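Sugar isomerase (Sinorhizobium meliloti, PDB 3QC0) probably acts as a zinc-dependent sugar isomerase, holding a zinc ion within a xylose isomerase-like TIM barrel. Local coordinates at residues 30-35 with 266-271; 62-67 with 90-95; 119-124 with 152-157. One frame throughout, in Å; residues are numbered along the deposited sequence.

All three contacts lie in one TIM barrel and rest on apolar side chains, but they join different elements. Interaction 1 is partly buried, where the turn before strand 34-36 meets the C-terminal helix 260-274. Interactions 2 and 3 are buried: the former, alone of the three, packs a barrel strand, 60-68, on a helix, the one that follows it; the latter sets helix 114-135 against an irregular loop whose own fold relies on polar bonds. Interactions 1 and 2 share the sheet, since strands 34-36 and 60-68 are neighbours and Ile35 O lies 2.9 Å from Thr62 N, a probable hydrogen bond. Interaction 3 stands across the chain's centre from interaction 1.

Interaction 1 (30-35 with 266-271); sequences HGITAI and TCVERY
Ile32 and Val268 meet through single methyl groups, Ile32 CD1 resting 3.8 Å from Val268 CG2. Their side chains run past one another in opposite directions, so the touch is a brief overlap of ends rather than a long shared flank. Ile32 sends CG1 out opposite its own carbonyl carbon (chi1 -67°), and a nearly extended second torsion of 158° carries CD1 on to the helix. On Val268 it is CG2, the branch lying beside the backbone N, that receives it.

The same CG2 also comes near the turn preceding Ile32, but loosely, with His30 O 4.5 Å away. The imidazole of His30 makes its polar contact to one side of this pair: its NE2 is hydrogen-bonded to Asp261 OD1, near the start of the C-terminal helix. That bond adds a polar tie between the same two elements.

The backbone of this turn is set by a Schellman motif ending helix 20-29. Gly31, with a phi of 80°, is its C-prime residue; Gly31 N bonds to Leu28 O and Ile32 N to Cys27 O. The reversal lets the chain leave the helix with Ile32 directed at 266-271 before strand 34-36 begins.

Leu7 of strand 7-10 packs on both Ile32 and Val268, and Ile264, one turn before Val268, touches His30 and Ile32. The contact thus closes the barrel's outer layer where the first helix, 20-29, and the last, 260-274, come together over strand 7-10.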
ATOM      1  N   HIS A  30      20.914  23.129  16.237  1.00 40.49           N
ATOM      2  CA  HIS A  30      19.901  22.540  17.117  1.00 39.98           C
ATOM      3  C   HIS A  30      20.378  21.338  17.919  1.00 38.62           C
ATOM      4  O   HIS A  30      19.557  20.600  18.474  1.00 37.39           O
ATOM      5  CB  HIS A  30      18.673  22.128  16.306  1.00 38.38           C
ATOM      6  CG  HIS A  30      17.881  23.275  15.780  1.00 38.72           C
ATOM      7  ND1 HIS A  30      16.816  23.809  16.472  1.00 37.82           N
ATOM      8  CD2 HIS A  30      17.963  23.966  14.618  1.00 40.26           C
ATOM      9  CE1 HIS A  30      16.281  24.785  15.762  1.00 41.13           C
ATOM     10  NE2 HIS A  30      16.957  24.903  14.633  1.00 41.33           N
ATOM     11  N   GLY A  31      21.682  21.099  17.960  1.00 37.66           N
ATOM     12  CA  GLY A  31      22.189  19.984  18.764  1.00 37.42           C
ATOM     13  C   GLY A  31      22.072  18.620  18.088  1.00 35.60           C
ATOM     14  O   GLY A  31      22.146  17.574  18.763  1.00 34.18           O
ATOM     15  N   ILE A  32      21.871  18.631  16.769  1.00 33.69           N
ATOM     16  CA  ILE A  32      21.679  17.363  16.035  1.00 32.34           C
ATOM     17  C   ILE A  32      23.018  16.996  15.402  1.00 32.06           C
ATOM     18  O   ILE A  32      23.596  17.803  14.654  1.00 31.56           O
ATOM     19  CB  ILE A  32      20.519  17.446  15.008  1.00 31.02           C
ATOM     20  CG1 ILE A  32      19.176  17.594  15.734  1.00 30.46           C
ATOM     21  CG2 ILE A  32      20.487  16.204  14.101  1.00 28.30           C
ATOM     22  CD1 ILE A  32      18.095  18.206  14.864  1.00 29.86           C
ATOM     23  N   THR A  33      23.529  15.808  15.733  1.00 30.61           N
ATOM     24  CA  THR A  33      24.811  15.348  15.174  1.00 31.66           C
ATOM     25  C   THR A  33      24.731  14.111  14.276  1.00 29.11           C
ATOM     26  O   THR A  33      25.743  13.416  14.053  1.00 29.25           O
ATOM     27  CB  THR A  33      25.838  15.063  16.297  1.00 32.11           C
ATOM     28  OG1 THR A  33      25.306  14.081  17.193  1.00 33.96           O
ATOM     29  CG2 THR A  33      26.196  16.359  17.070  1.00 35.50           C
ATOM     30  N   ALA A  34      23.533  13.813  13.781  1.00 26.52           N
ATOM     31  CA  ALA A  34      23.372  12.701  12.873  1.00 25.92           C
ATOM     32  C   ALA A  34      22.461  13.160  11.742  1.00 23.55           C
ATOM     33  O   ALA A  34      21.476  13.858  11.976  1.00 23.54           O
ATOM     34  CB  ALA A  34      22.739  11.520  13.608  1.00 25.27           C
ATOM     35  N   ILE A  35      22.814  12.759  10.526  1.00 22.27           N
ATOM     36  CA  ILE A  35      22.118  13.131   9.311  1.00 22.51           C
ATOM     37  C   ILE A  35      22.012  11.902   8.412  1.00 21.70           C
ATOM     38  O   ILE A  35      22.708  10.905   8.607  1.00 20.62           O
ATOM     39  CB  ILE A  35      22.818  14.304   8.553  1.00 23.21           C
ATOM     40  CG1 ILE A  35      24.274  13.956   8.160  1.00 23.47           C
ATOM     41  CG2 ILE A  35      22.805  15.572   9.427  1.00 24.37           C
ATOM     42  CD1 ILE A  35      24.785  14.799   7.024  1.00 25.63           C
ATOM     43  N   THR A 266      10.859  22.136  14.932  1.00 27.15           N
ATOM     44  CA  THR A 266       9.619  21.353  15.079  1.00 26.57           C
ATOM     45  C   THR A 266       9.976  19.869  15.124  1.00 25.71           C
ATOM     46  O   THR A 266       9.426  19.144  15.967  1.00 25.39           O
ATOM     47  CB  THR A 266       8.627  21.679  13.953  1.00 25.77           C
ATOM     48  OG1 THR A 266       8.388  23.115  13.932  1.00 27.92           O
ATOM     49  CG2 THR A 266       7.302  20.890  14.088  1.00 24.27           C
ATOM     50  N   CYS A 267      10.914  19.401  14.286  1.00 25.71           N
ATOM     51  CA  CYS A 267      11.350  18.000  14.401  1.00 25.53           C
ATOM     52  C   CYS A 267      11.842  17.681  15.792  1.00 25.76           C
ATOM     53  O   CYS A 267      11.546  16.638  16.311  1.00 24.45           O
ATOM     54  CB  CYS A 267      12.446  17.580  13.416  1.00 25.45           C
ATOM     55  SG  CYS A 267      12.030  17.714  11.710  1.00 26.29           S
ATOM     56  N   VAL A 268      12.630  18.554  16.411  1.00 26.00           N
ATOM     57  CA  VAL A 268      13.117  18.245  17.754  1.00 27.08           C
ATOM     58  C   VAL A 268      11.971  18.193  18.782  1.00 27.15           C
ATOM     59  O   VAL A 268      11.943  17.315  19.635  1.00 26.91           O
ATOM     60  CB  VAL A 268      14.180  19.280  18.227  1.00 27.93           C
ATOM     61  CG1 VAL A 268      14.453  19.130  19.727  1.00 28.95           C
ATOM     62  CG2 VAL A 268      15.460  19.140  17.401  1.00 28.39           C
ATOM     63  N   GLU A 269      11.032  19.140  18.692  1.00 27.37           N
ATOM     64  CA  GLU A 269       9.899  19.185  19.610  1.00 27.63           C
ATOM     65  C   GLU A 269       9.058  17.921  19.456  1.00 26.98           C
ATOM     66  O   GLU A 269       8.674  17.283  20.453  1.00 27.15           O
ATOM     67  CB  GLU A 269       9.032  20.418  19.339  1.00 28.25           C
ATOM     68  CG  GLU A 269       7.846  20.574  20.239  1.00 29.63           C
ATOM     69  CD  GLU A 269       8.199  20.840  21.696  1.00 28.97           C
ATOM     70  OE1 GLU A 269       9.274  21.321  21.959  1.00 37.57           O
ATOM     71  OE2 GLU A 269       7.366  20.589  22.569  1.00 26.69           O
ATOM     72  N   ARG A 270       8.771  17.567  18.208  1.00 26.05           N
ATOM     73  CA  ARG A 270       7.878  16.412  17.951  1.00 25.52           C
ATOM     74  C   ARG A 270       8.581  15.106  18.275  1.00 25.89           C
ATOM     75  O   ARG A 270       7.963  14.169  18.745  1.00 26.41           O
ATOM     76  CB  ARG A 270       7.389  16.403  16.528  1.00 24.20           C
ATOM     77  CG  ARG A 270       6.446  17.557  16.139  1.00 25.01           C
ATOM     78  CD  ARG A 270       5.262  17.763  17.084  1.00 24.38           C
ATOM     79  NE  ARG A 270       4.369  18.808  16.567  1.00 28.91           N
ATOM     80  CZ  ARG A 270       3.430  18.624  15.647  1.00 28.76           C
ATOM     81  NH1 ARG A 270       3.235  17.419  15.103  1.00 26.71           N
ATOM     82  NH2 ARG A 270       2.681  19.655  15.252  1.00 32.55           N
ATOM     83  N   TYR A 271       9.883  15.040  18.027  1.00 27.01           N
ATOM     84  CA  TYR A 271      10.693  13.925  18.497  1.00 26.68           C
ATOM     85  C   TYR A 271      10.605  13.743  20.007  1.00 28.54           C
ATOM     86  O   TYR A 271      10.444  12.624  20.516  1.00 27.69           O
ATOM     87  CB  TYR A 271      12.162  14.169  18.105  1.00 27.81           C
ATOM     88  CG  TYR A 271      13.120  13.191  18.727  1.00 27.17           C
ATOM     89  CD1 TYR A 271      13.086  11.829  18.388  1.00 25.53           C
ATOM     90  CD2 TYR A 271      14.091  13.622  19.629  1.00 28.95           C
ATOM     91  CE1 TYR A 271      13.988  10.925  18.957  1.00 26.34           C
ATOM     92  CE2 TYR A 271      15.003  12.737  20.199  1.00 29.37           C
ATOM     93  CZ  TYR A 271      14.963  11.407  19.860  1.00 28.86           C
ATOM     94  OH  TYR A 271      15.883  10.582  20.458  1.00 29.00           O
TER

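Interaction 2 (62-67 with 90-95); sequences TGLCRG and DEAAEL
Within the beta-alpha-beta unit formed by strand 60-68, helix 75-94 and strand 100-103, Leu64 is the strand residue that meets Glu91 and Ala92 near the end of the helix, and Leu95. Its two methyls divide the work. CD2 lies against the helix backbone, 3.5 Å from Ala92 N and 3.8 Å from Glu91 CB, and is 4.0 Å from Ala92 CB. CD1 meets Leu95 CD1 at 4.3 Å. With CG opposite the backbone N (chi1 177°), the isobutyl group reaches out from the strand to the helix.

Glu91 crosses Leu64 at about a right angle. Its CB supplies the apolar contact, while the chain, extended beyond CG, takes the carboxylate onward to Arg39, where OE1 forms a salt bridge with NE. Leu64 also touches Arg39, so a charged pair borders the apolar patch. Leu95 continues the packing onto Val42 and Leu47 of the helices before the strand.

Such a leucine, facing outward from a barrel strand into the following helix, is the usual strand-helix packing of a TIM barrel.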
ATOM      1  N   THR A  62      23.189   8.180   9.585  1.00 20.79           N
ATOM      2  CA  THR A  62      22.318   7.018   9.844  1.00 20.23           C
ATOM      3  C   THR A  62      22.047   6.238   8.551  1.00 19.82           C
ATOM      4  O   THR A  62      21.619   5.076   8.597  1.00 20.10           O
ATOM      5  CB  THR A  62      20.994   7.450  10.533  1.00 20.07           C
ATOM      6  OG1 THR A  62      20.436   8.571   9.842  1.00 19.83           O
ATOM      7  CG2 THR A  62      21.260   7.794  12.011  1.00 22.70           C
ATOM      8  N   GLY A  63      22.266   6.892   7.413  1.00 18.93           N
ATOM      9  CA  GLY A  63      22.165   6.272   6.111  1.00 18.17           C
ATOM     10  C   GLY A  63      22.708   7.188   5.032  1.00 18.63           C
ATOM     11  O   GLY A  63      22.894   8.396   5.281  1.00 19.19           O
ATOM     12  N   LEU A  64      22.955   6.618   3.857  1.00 16.67           N
ATOM     13  CA  LEU A  64      23.094   7.389   2.616  1.00 17.08           C
ATOM     14  C   LEU A  64      21.932   6.948   1.715  1.00 15.51           C
ATOM     15  O   LEU A  64      21.716   5.744   1.506  1.00 15.39           O
ATOM     16  CB  LEU A  64      24.423   7.114   1.920  1.00 16.61           C
ATOM     17  CG  LEU A  64      24.655   7.800   0.576  1.00 16.71           C
ATOM     18  CD1 LEU A  64      24.674   9.355   0.704  1.00 16.50           C
ATOM     19  CD2 LEU A  64      25.953   7.287  -0.089  1.00 16.51           C
ATOM     20  N   CYS A  65      21.199   7.927   1.193  1.00 16.48           N
ATOM     21  CA  CYS A  65      20.083   7.660   0.293  1.00 15.87           C
ATOM     22  C   CYS A  65      20.445   7.999  -1.147  1.00 15.93           C
ATOM     23  O   CYS A  65      20.756   9.175  -1.437  1.00 17.61           O
ATOM     24  CB  CYS A  65      18.874   8.482   0.679  1.00 16.42           C
ATOM     25  SG  CYS A  65      18.108   8.001   2.211  1.00 22.86           S
ATOM     26  N   ARG A  66      20.412   7.063  -2.095  1.00 15.15           N
ATOM     27  CA  ARG A  66      20.114   5.644  -1.920  1.00 14.66           C
ATOM     28  C   ARG A  66      20.707   4.882  -3.080  1.00 14.36           C
ATOM     29  O   ARG A  66      20.938   5.422  -4.166  1.00 15.33           O
ATOM     30  CB  ARG A  66      18.574   5.381  -1.858  1.00 15.23           C
ATOM     31  CG  ARG A  66      17.767   5.676  -3.123  1.00 16.48           C
ATOM     32  CD  ARG A  66      17.540   7.099  -3.380  1.00 17.50           C
ATOM     33  NE  ARG A  66      16.401   7.374  -4.271  1.00 17.00           N
ATOM     34  CZ  ARG A  66      16.412   7.942  -5.455  1.00 22.92           C
ATOM     35  NH1 ARG A  66      17.524   8.429  -6.038  1.00 25.92           N
ATOM     36  NH2 ARG A  66      15.223   8.091  -6.059  1.00 24.57           N
ATOM     37  N   GLY A  67      20.896   3.583  -2.866  1.00 13.16           N
ATOM     38  CA  GLY A  67      21.120   2.642  -3.943  1.00 12.42           C
ATOM     39  C   GLY A  67      19.805   1.941  -4.275  1.00 11.86           C
ATOM     40  O   GLY A  67      18.723   2.409  -3.893  1.00 13.03           O
ATOM     41  N   ASP A  90      30.806   3.063  -2.412  1.00 15.14           N
ATOM     42  CA  ASP A  90      32.055   3.820  -2.254  1.00 15.78           C
ATOM     43  C   ASP A  90      31.792   5.182  -1.566  1.00 16.70           C
ATOM     44  O   ASP A  90      32.565   5.644  -0.720  1.00 17.13           O
ATOM     45  CB  ASP A  90      32.746   4.018  -3.595  1.00 16.25           C
ATOM     46  CG  ASP A  90      33.240   2.736  -4.214  1.00 16.83           C
ATOM     47  OD1 ASP A  90      33.224   1.638  -3.573  1.00 17.82           O
ATOM     48  OD2 ASP A  90      33.665   2.821  -5.385  1.00 20.62           O
ATOM     49  N   GLU A  91      30.716   5.847  -1.975  1.00 15.99           N
ATOM     50  CA  GLU A  91      30.279   7.096  -1.385  1.00 17.29           C
ATOM     51  C   GLU A  91      29.952   6.912   0.100  1.00 16.68           C
ATOM     52  O   GLU A  91      30.412   7.680   0.953  1.00 19.56           O
ATOM     53  CB  GLU A  91      29.092   7.670  -2.160  1.00 16.90           C
ATOM     54  CG  GLU A  91      29.382   7.997  -3.616  1.00 18.19           C
ATOM     55  CD  GLU A  91      28.148   8.150  -4.484  1.00 21.69           C
ATOM     56  OE1 GLU A  91      27.078   8.447  -3.921  1.00 20.81           O
ATOM     57  OE2 GLU A  91      28.269   7.948  -5.734  1.00 24.30           O
ATOM     58  N   ALA A  92      29.160   5.891   0.420  1.00 17.03           N
ATOM     59  CA  ALA A  92      28.810   5.609   1.788  1.00 17.31           C
ATOM     60  C   ALA A  92      30.040   5.372   2.644  1.00 18.59           C
ATOM     61  O   ALA A  92      30.099   5.823   3.788  1.00 19.87           O
ATOM     62  CB  ALA A  92      27.819   4.380   1.892  1.00 16.74           C
ATOM     63  N   ALA A  93      30.980   4.615   2.103  1.00 18.52           N
ATOM     64  CA  ALA A  93      32.235   4.298   2.828  1.00 19.73           C
ATOM     65  C   ALA A  93      33.016   5.573   3.109  1.00 20.95           C
ATOM     66  O   ALA A  93      33.458   5.770   4.236  1.00 22.54           O
ATOM     67  CB  ALA A  93      33.054   3.321   2.026  1.00 18.93           C
ATOM     68  N   GLU A  94      33.129   6.444   2.118  1.00 21.55           N
ATOM     69  CA  GLU A  94      33.861   7.718   2.285  0.54 22.64           C
ATOM     70  C   GLU A  94      33.250   8.568   3.391  1.00 23.43           C
ATOM     71  O   GLU A  94      33.954   9.235   4.170  1.00 24.39           O
ATOM     72  CB  GLU A  94      33.861   8.511   0.988  0.54 23.55           C
ATOM     73  CG  GLU A  94      34.477   9.919   1.099  0.54 25.63           C
ATOM     74  CD  GLU A  94      35.947   9.891   1.543  0.54 28.66           C
ATOM     75  OE1 GLU A  94      36.680   8.971   1.150  0.54 28.25           O
ATOM     76  OE2 GLU A  94      36.350  10.798   2.291  0.54 30.53           O
ATOM     77  N   LEU A  95      31.916   8.575   3.467  1.00 21.77           N
ATOM     78  CA  LEU A  95      31.202   9.369   4.443  1.00 22.58           C
ATOM     79  C   LEU A  95      31.012   8.683   5.811  1.00 22.64           C
ATOM     80  O   LEU A  95      30.406   9.259   6.716  1.00 24.82           O
ATOM     81  CB  LEU A  95      29.862   9.811   3.870  1.00 22.54           C
ATOM     82  CG  LEU A  95      29.910  10.588   2.555  1.00 22.89           C
ATOM     83  CD1 LEU A  95      28.484  10.811   2.011  1.00 24.99           C
ATOM     84  CD2 LEU A  95      30.683  11.922   2.757  1.00 25.41           C
TER

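Interaction 3 (119-124 with 152-157); sequences RMVVEG and RACVNT
Val121 spreads its two methyls over Cys154 and Val155, one to each. Apolar contact accounts for the whole meeting of the segments. Val121 CG2 touches the sulfur, Cys154 SG, at 3.7 Å, and Val121 CG1 meets Val155 CG2 at 3.9 Å. The two valines cross obliquely, and both have CG1 opposite the backbone N; Val155 meets Val121 through CG2, the branch beside its own N, while Val121 uses both branches. Cys154 holds SG between its backbone N and carbonyl carbon (chi1 66°), which points the thiol at the helix. All three residues are buried. Ile164, in helix 158-168, extends the patch by packing on Val155, and Ile114 and Ala117 touch Cys154 from the same helix as Val121.

Hydrogen bonds, by contrast, shape the loop itself. Asn156 ND2 reaches back to Ala153 O at 2.9 Å, with an N-H...O angle of 144°. The bond is bent, and the acceptor sits 26° out of the plane of the Asn156 amide. The same ND2 also bonds Leu144 O, and OD1 takes Arg118 NH2, so the amide is gripped at both ends and its rotation is fixed. Arg118 NE further binds Cys154 O, giving helix 114-135 a polar hold on the loop beside the valine contact.

Thr157 ends the loop as an N-cap: its OG1 bonds Gln160 N in the first turn of helix 158-168. Trp183 of the second subunit packs on Asn156 and Thr157, placing this end of the loop at the dimer interface.

Val155 lies about 7 Å, side chain to side chain, from the zinc ligand Glu142. In TIM barrels the loops that follow the strands line the active site, and this loop, after strand 139-141, is consistent with that.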
ATOM      1  N   ARG A 119      12.975 -11.152  -8.286  1.00 13.51           N
ATOM      2  CA  ARG A 119      14.184 -11.970  -8.453  1.00 14.74           C
ATOM      3  C   ARG A 119      15.379 -11.098  -8.866  1.00 14.41           C
ATOM      4  O   ARG A 119      16.511 -11.315  -8.409  1.00 14.20           O
ATOM      5  CB  ARG A 119      13.993 -13.088  -9.465  1.00 16.33           C
ATOM      6  CG  ARG A 119      13.064 -14.170  -8.971  1.00 20.43           C
ATOM      7  CD  ARG A 119      13.098 -15.410  -9.854  1.00 25.56           C
ATOM      8  NE  ARG A 119      12.692 -15.144 -11.236  1.00 26.42           N
ATOM      9  CZ  ARG A 119      11.435 -15.209 -11.687  1.00 29.17           C
ATOM     10  NH1 ARG A 119      10.431 -15.490 -10.880  1.00 27.92           N
ATOM     11  NH2 ARG A 119      11.195 -14.976 -12.967  1.00 32.32           N
HETATM   12  N   MSE A 120      15.164 -10.135  -9.740  1.00 14.41           N
HETATM   13  CA  MSE A 120      16.258  -9.206 -10.170  1.00 14.28           C
HETATM   14  C   MSE A 120      16.764  -8.388  -9.023  1.00 12.72           C
HETATM   15  O   MSE A 120      17.949  -8.104  -8.950  1.00 12.30           O
HETATM   16  CB  MSE A 120      15.795  -8.292 -11.279  1.00 14.09           C
HETATM   17  CG  MSE A 120      15.424  -8.970 -12.581  1.00 14.86           C
HETATM   18 SE   MSE A 120      14.639  -7.771 -13.841  0.75 14.37          SE
HETATM   19  CE  MSE A 120      14.271  -9.002 -15.266  1.00 21.60           C
ATOM     20  N   VAL A 121      15.895  -8.009  -8.094  1.00 12.63           N
ATOM     21  CA  VAL A 121      16.314  -7.342  -6.844  1.00 11.75           C
ATOM     22  C   VAL A 121      17.234  -8.209  -6.011  1.00 11.85           C
ATOM     23  O   VAL A 121      18.304  -7.798  -5.616  1.00 13.19           O
ATOM     24  CB  VAL A 121      15.086  -6.856  -6.011  1.00 13.11           C
ATOM     25  CG1 VAL A 121      15.526  -6.319  -4.666  1.00 13.49           C
ATOM     26  CG2 VAL A 121      14.289  -5.766  -6.826  1.00 13.77           C
ATOM     27  N   VAL A 122      16.805  -9.456  -5.798  1.00 12.84           N
ATOM     28  CA  VAL A 122      17.631 -10.372  -4.997  1.00 13.56           C
ATOM     29  C   VAL A 122      19.009 -10.571  -5.674  1.00 13.95           C
ATOM     30  O   VAL A 122      20.058 -10.488  -5.026  1.00 13.68           O
ATOM     31  CB  VAL A 122      16.929 -11.694  -4.747  1.00 14.68           C
ATOM     32  CG1 VAL A 122      17.827 -12.660  -3.970  1.00 17.71           C
ATOM     33  CG2 VAL A 122      15.597 -11.416  -4.002  1.00 16.30           C
ATOM     34  N   GLU A 123      19.001 -10.832  -6.968  1.00 13.69           N
ATOM     35  CA  GLU A 123      20.225 -11.041  -7.710  1.00 15.06           C
ATOM     36  C   GLU A 123      21.111  -9.796  -7.716  1.00 14.33           C
ATOM     37  O   GLU A 123      22.337  -9.885  -7.609  1.00 14.24           O
ATOM     38  CB  GLU A 123      19.907 -11.430  -9.144  1.00 17.19           C
ATOM     39  CG  GLU A 123      19.297 -12.785  -9.334  1.00 22.40           C
ATOM     40  CD  GLU A 123      18.794 -13.002 -10.799  1.00 31.20           C
ATOM     41  OE1 GLU A 123      18.887 -12.089 -11.668  1.00 37.93           O
ATOM     42  OE2 GLU A 123      18.289 -14.091 -11.064  1.00 38.95           O
ATOM     43  N   GLY A 124      20.489  -8.635  -7.783  1.00 14.09           N
ATOM     44  CA  GLY A 124      21.224  -7.379  -7.806  1.00 12.73           C
ATOM     45  C   GLY A 124      21.906  -7.122  -6.476  1.00 12.59           C
ATOM     46  O   GLY A 124      23.097  -6.725  -6.414  1.00 12.89           O
ATOM     47  N   ARG A 152       8.711   2.275  -8.300  1.00 13.34           N
ATOM     48  CA  ARG A 152       9.820   2.731  -7.441  0.61 12.88           C
ATOM     49  C   ARG A 152      10.495   1.609  -6.665  1.00 13.39           C
ATOM     50  O   ARG A 152      11.714   1.594  -6.586  1.00 12.97           O
ATOM     51  CB  ARG A 152       9.399   3.837  -6.470  0.61 12.95           C
ATOM     52  CG  ARG A 152       8.713   5.068  -7.113  0.61 13.19           C
ATOM     53  CD  ARG A 152       8.130   6.005  -6.100  0.61 13.16           C
ATOM     54  NE  ARG A 152       7.190   6.980  -6.707  0.61 16.11           N
ATOM     55  CZ  ARG A 152       7.575   8.135  -7.228  0.61 19.08           C
ATOM     56  NH1 ARG A 152       8.864   8.501  -7.162  0.61 16.38           N
ATOM     57  NH2 ARG A 152       6.674   8.961  -7.765  0.61 21.78           N
ATOM     58  N   ALA A 153       9.744   0.686  -6.080  1.00 13.16           N
ATOM     59  CA  ALA A 153      10.334  -0.399  -5.276  1.00 12.19           C
ATOM     60  C   ALA A 153       9.376  -1.516  -5.133  1.00 12.79           C
ATOM     61  O   ALA A 153       8.319  -1.310  -4.544  1.00 12.05           O
ATOM     62  CB  ALA A 153      10.771   0.080  -3.853  1.00 14.94           C
ATOM     63  N   CYS A 154       9.781  -2.686  -5.619  1.00 12.21           N
ATOM     64  CA  CYS A 154       8.951  -3.877  -5.519  1.00 11.97           C
ATOM     65  C   CYS A 154       9.322  -4.773  -4.323  1.00 12.36           C
ATOM     66  O   CYS A 154       8.876  -5.896  -4.259  1.00 13.05           O
ATOM     67  CB  CYS A 154       9.006  -4.645  -6.835  1.00 13.27           C
ATOM     68  SG  CYS A 154      10.668  -5.333  -7.225  1.00 15.00           S
ATOM     69  N   VAL A 155      10.007  -4.214  -3.339  1.00 12.51           N
ATOM     70  CA  VAL A 155      10.140  -4.845  -2.001  1.00 11.73           C
ATOM     71  C   VAL A 155       9.206  -4.001  -1.137  1.00 11.65           C
ATOM     72  O   VAL A 155       9.441  -2.813  -0.931  1.00 11.70           O
ATOM     73  CB  VAL A 155      11.546  -4.849  -1.437  1.00 11.27           C
ATOM     74  CG1 VAL A 155      11.534  -5.426   0.024  1.00 12.24           C
ATOM     75  CG2 VAL A 155      12.492  -5.652  -2.364  1.00 13.59           C
ATOM     76  N   ASN A 156       8.073  -4.619  -0.758  1.00 11.93           N
ATOM     77  CA  ASN A 156       6.942  -3.900  -0.199  1.00 11.25           C
ATOM     78  C   ASN A 156       6.445  -4.303   1.170  1.00 11.65           C
ATOM     79  O   ASN A 156       5.473  -3.711   1.653  1.00 11.94           O
ATOM     80  CB  ASN A 156       5.788  -3.977  -1.193  1.00 11.45           C
ATOM     81  CG  ASN A 156       6.170  -3.378  -2.519  1.00 11.06           C
ATOM     82  OD1 ASN A 156       6.329  -4.091  -3.512  1.00 11.91           O
ATOM     83  ND2 ASN A 156       6.410  -2.052  -2.524  1.00 11.38           N
ATOM     84  N   THR A 157       7.054  -5.320   1.794  1.00 11.23           N
ATOM     85  CA  THR A 157       6.718  -5.671   3.178  1.00 11.78           C
ATOM     86  C   THR A 157       8.011  -5.956   3.938  1.00 12.06           C
ATOM     87  O   THR A 157       9.020  -6.404   3.353  1.00 12.41           O
ATOM     88  CB  THR A 157       5.772  -6.878   3.293  1.00 12.13           C
ATOM     89  OG1 THR A 157       6.490  -8.083   2.983  1.00 12.47           O
ATOM     90  CG2 THR A 157       4.467  -6.649   2.431  1.00 13.56           C
TER